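Local coordinates for protein L-lysine 6-oxidase (Marinomonas mediterranea, PDB 3WEU) that oxidises the side-chain amine of L-lysine with a cysteine tryptophylquinone cofactor, releasing ammonia and the hydrogen peroxide responsible for its antibacterial activity, at residues Val5-Arg13 with Ser432-Cys442. Sequence-based numbering, arbitrary orientation.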
loop_
_atom_site.group_PDB
_atom_site.type_symbol
_atom_site.label_atom_id
_atom_site.label_comp_id
_atom_site.label_asym_id
_atom_site.label_seq_id
_atom_site.Cartn_x
_atom_site.Cartn_y
_atom_site.Cartn_z
ATOM N N VAL A 5 31.961 -34.109 -21.323
ATOM C CA VAL A 5 31.333 -34.036 -20.012
ATOM C C VAL A 5 29.820 -34.204 -20.202
ATOM O O VAL A 5 29.229 -33.688 -21.164
ATOM C CB VAL A 5 31.638 -32.689 -19.391
ATOM C CG1 VAL A 5 30.836 -32.412 -18.113
ATOM C CG2 VAL A 5 33.143 -32.535 -19.169
ATOM N N HIS A 6 29.235 -35.008 -19.350
ATOM C CA HIS A 6 27.784 -35.165 -19.338
ATOM C C HIS A 6 27.238 -35.040 -17.915
ATOM O O HIS A 6 27.869 -35.525 -16.947
ATOM C CB HIS A 6 27.367 -36.473 -19.942
ATOM C CG HIS A 6 27.770 -36.622 -21.367
ATOM N ND1 HIS A 6 27.130 -35.951 -22.386
ATOM C CD2 HIS A 6 28.746 -37.372 -21.955
ATOM C CE1 HIS A 6 27.734 -36.236 -23.534
ATOM N NE2 HIS A 6 28.700 -37.112 -23.297
ATOM N N PRO A 7 26.040 -34.482 -17.775
ATOM C CA PRO A 7 25.203 -33.949 -18.884
ATOM C C PRO A 7 25.805 -32.645 -19.504
ATOM O O PRO A 7 26.553 -31.921 -18.873
ATOM C CB PRO A 7 23.902 -33.546 -18.163
ATOM C CG PRO A 7 24.337 -33.196 -16.777
ATOM C CD PRO A 7 25.403 -34.270 -16.458
ATOM N N SER A 8 25.446 -32.357 -20.740
ATOM C CA SER A 8 25.833 -31.074 -21.374
ATOM C C SER A 8 25.224 -29.846 -20.682
ATOM O O SER A 8 25.856 -28.744 -20.633
ATOM C CB SER A 8 25.469 -31.143 -22.864
ATOM O OG SER A 8 24.077 -31.124 -23.020
ATOM N N ILE A 9 24.015 -29.978 -20.139
ATOM C CA ILE A 9 23.408 -28.934 -19.398
ATOM C C ILE A 9 22.897 -29.548 -18.096
ATOM O O ILE A 9 21.908 -30.231 -18.095
ATOM C CB ILE A 9 22.261 -28.229 -20.160
ATOM C CG1 ILE A 9 22.753 -27.587 -21.473
ATOM C CG2 ILE A 9 21.688 -27.136 -19.280
ATOM C CD1 ILE A 9 21.649 -27.069 -22.427
ATOM N N GLY A 10 23.582 -29.290 -16.989
ATOM C CA GLY A 10 23.156 -29.849 -15.710
ATOM C C GLY A 10 21.997 -29.075 -15.103
ATOM O O GLY A 10 21.780 -27.907 -15.416
ATOM N N VAL A 11 21.262 -29.739 -14.217
ATOM C CA VAL A 11 20.150 -29.130 -13.571
ATOM C C VAL A 11 20.156 -29.421 -12.112
ATOM O O VAL A 11 20.131 -30.568 -11.744
ATOM C CB VAL A 11 18.827 -29.634 -14.208
ATOM C CG1 VAL A 11 17.611 -29.118 -13.420
ATOM C CG2 VAL A 11 18.783 -29.213 -15.679
ATOM N N ALA A 12 20.175 -28.386 -11.291
ATOM C CA ALA A 12 20.057 -28.508 -9.858
ATOM C C ALA A 12 18.808 -27.745 -9.453
ATOM O O ALA A 12 18.301 -26.879 -10.219
ATOM C CB ALA A 12 21.267 -27.893 -9.167
ATOM N N ARG A 13 18.336 -28.001 -8.237
ATOM C CA ARG A 13 17.172 -27.304 -7.767
ATOM C C ARG A 13 17.341 -26.791 -6.367
ATOM O O ARG A 13 17.915 -27.452 -5.494
ATOM C CB ARG A 13 15.932 -28.169 -7.915
ATOM C CG ARG A 13 15.801 -28.673 -9.336
ATOM C CD ARG A 13 14.476 -29.330 -9.660
ATOM N NE ARG A 13 13.744 -28.318 -10.370
ATOM C CZ ARG A 13 13.640 -28.214 -11.687
ATOM N NH1 ARG A 13 14.154 -29.116 -12.504
ATOM N NH2 ARG A 13 12.981 -27.185 -12.165
ATOM N N SER A 432 23.246 -38.467 -26.073
ATOM C CA SER A 432 23.432 -39.253 -24.863
ATOM C C SER A 432 22.196 -39.218 -23.987
ATOM O O SER A 432 21.616 -38.175 -23.790
ATOM C CB SER A 432 24.628 -38.640 -24.086
ATOM O OG SER A 432 24.698 -39.175 -22.787
ATOM N N ASP A 433 21.850 -40.344 -23.352
ATOM C CA ASP A 433 20.842 -40.340 -22.291
ATOM C C ASP A 433 21.096 -39.438 -21.139
ATOM O O ASP A 433 20.176 -38.907 -20.520
ATOM C CB ASP A 433 20.698 -41.747 -21.700
ATOM C CG ASP A 433 19.982 -42.670 -22.623
ATOM O OD1 ASP A 433 19.344 -42.191 -23.621
ATOM O OD2 ASP A 433 20.021 -43.887 -22.331
ATOM N N MET A 434 22.372 -39.239 -20.804
ATOM C CA MET A 434 22.689 -38.349 -19.678
ATOM C C MET A 434 22.367 -36.878 -19.994
ATOM O O MET A 434 21.929 -36.078 -19.102
ATOM C CB MET A 434 24.170 -38.482 -19.364
ATOM C CG MET A 434 24.548 -39.906 -18.963
ATOM S SD MET A 434 26.354 -39.875 -18.559
ATOM C CE MET A 434 26.212 -38.797 -17.193
ATOM N N ASP A 435 22.388 -36.572 -21.298
ATOM C CA ASP A 435 22.072 -35.237 -21.721
ATOM C C ASP A 435 20.557 -35.003 -21.732
ATOM O O ASP A 435 20.114 -33.899 -21.493
ATOM C CB ASP A 435 22.593 -34.961 -23.116
ATOM C CG ASP A 435 24.110 -34.793 -23.163
ATOM O OD1 ASP A 435 24.745 -34.686 -22.077
ATOM O OD2 ASP A 435 24.623 -34.758 -24.332
ATOM N N THR A 436 19.779 -36.035 -22.019
ATOM C CA THR A 436 18.322 -35.828 -22.003
ATOM C C THR A 436 17.760 -35.819 -20.584
ATOM O O THR A 436 16.729 -35.172 -20.327
ATOM C CB THR A 436 17.630 -36.861 -22.890
ATOM O OG1 THR A 436 17.823 -38.168 -22.356
ATOM C CG2 THR A 436 18.162 -36.780 -24.288
ATOM N N ALA A 437 18.422 -36.534 -19.653
ATOM C CA ALA A 437 17.870 -36.748 -18.335
ATOM C C ALA A 437 17.887 -35.512 -17.487
ATOM O O ALA A 437 17.166 -35.485 -16.523
ATOM C CB ALA A 437 18.606 -37.836 -17.584
ATOM N N SER A 438 18.730 -34.535 -17.797
ATOM C CA SER A 438 18.750 -33.332 -17.011
ATOM C C SER A 438 17.650 -32.405 -17.501
ATOM O O SER A 438 16.653 -32.131 -16.787
ATOM C CB SER A 438 20.120 -32.650 -17.124
ATOM O OG SER A 438 20.488 -32.546 -18.495
ATOM N N ILE A 439 17.828 -31.923 -18.723
ATOM C CA ILE A 439 16.931 -30.911 -19.268
ATOM C C ILE A 439 15.589 -31.459 -19.725
ATOM O O ILE A 439 14.664 -30.696 -19.926
ATOM C CB ILE A 439 17.590 -30.081 -20.357
ATOM C CG1 ILE A 439 18.155 -30.943 -21.446
ATOM C CG2 ILE A 439 18.693 -29.233 -19.747
ATOM C CD1 ILE A 439 18.451 -30.104 -22.691
ATOM N N GLY A 440 15.457 -32.768 -19.846
ATOM C CA GLY A 440 14.155 -33.386 -20.146
ATOM C C GLY A 440 13.217 -33.238 -18.969
ATOM O O GLY A 440 11.991 -33.334 -19.152
ATOM N N ASN A 441 13.784 -32.904 -17.804
ATOM C CA ASN A 441 12.964 -32.558 -16.626
ATOM C C ASN A 441 12.652 -31.082 -16.445
ATOM O O ASN A 441 12.150 -30.696 -15.402
ATOM C CB ASN A 441 13.628 -33.171 -15.414
ATOM C CG ASN A 441 13.575 -34.684 -15.478
ATOM O OD1 ASN A 441 12.512 -35.233 -15.718
ATOM N ND2 ASN A 441 14.689 -35.342 -15.280
ATOM N N CYS A 442 12.996 -30.263 -17.451
ATOM C CA CYS A 442 12.663 -28.839 -17.472
ATOM C C CYS A 442 11.634 -28.533 -18.554
ATOM O O CYS A 442 11.466 -29.279 -19.543
ATOM C CB CYS A 442 13.884 -28.034 -17.823
ATOM S SG CYS A 442 15.265 -28.152 -16.606
HETATM O O HOH W 1 21.983 -31.741 -21.062
#
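His6 and Asp435 meet ring edge to carboxylate. His6 ND1 donates to Asp435 OD1 over 2.7 Å, nearly straight and close to the ring plane, on the syn side but tilted out of the carboxylate plane. Ring and carboxylate are turned 47° apart. Ser8 N bonds the same oxygen at 2.8 Å, from above the opposite face of the carboxylate, so two donors fix the rotation of this buried group. His6 CG is anti to the carbonyl carbon (chi1 -61°), which sets the ring beside the first turn of the helix. There Ser432 CB sits over one ring face in a CH-pi contact. Ser432 is also the N-cap, its OG accepting from Met434 N. Met434 SD lies 3.8 Å from His6 CB, and the bend at the end of the chain folds CE back beside the same carbon.

A cis peptide bond precedes Pro7 in the short break of strand 4-13. Pro7 CB rests 3.3 Å from Met434 O. This strand belongs to the mixed sheet of the N-terminal region, between strands 58-66 and 237-247. Helix 433-439 of the C-terminal family region packs on it, crossing strand 9-13 at 37°.

Further along, Ser438 OG donates to Ile9 O at 2.7 Å, tilted out of the carbonyl plane. Water 1 accepts from Ile9 N and donates to Asp435 O, bridging the backbones. Ile9 and Ile439 meet through their CG2 methyls, 3.7 Å apart. Val11 points at the helix; its CG2 reaches Cys442 SG at 3.8 Å. In one of two conformers, Arg13 NH1 lies 3.9 Å from Asn441 O, while NH2 forms a salt bridge with Glu452.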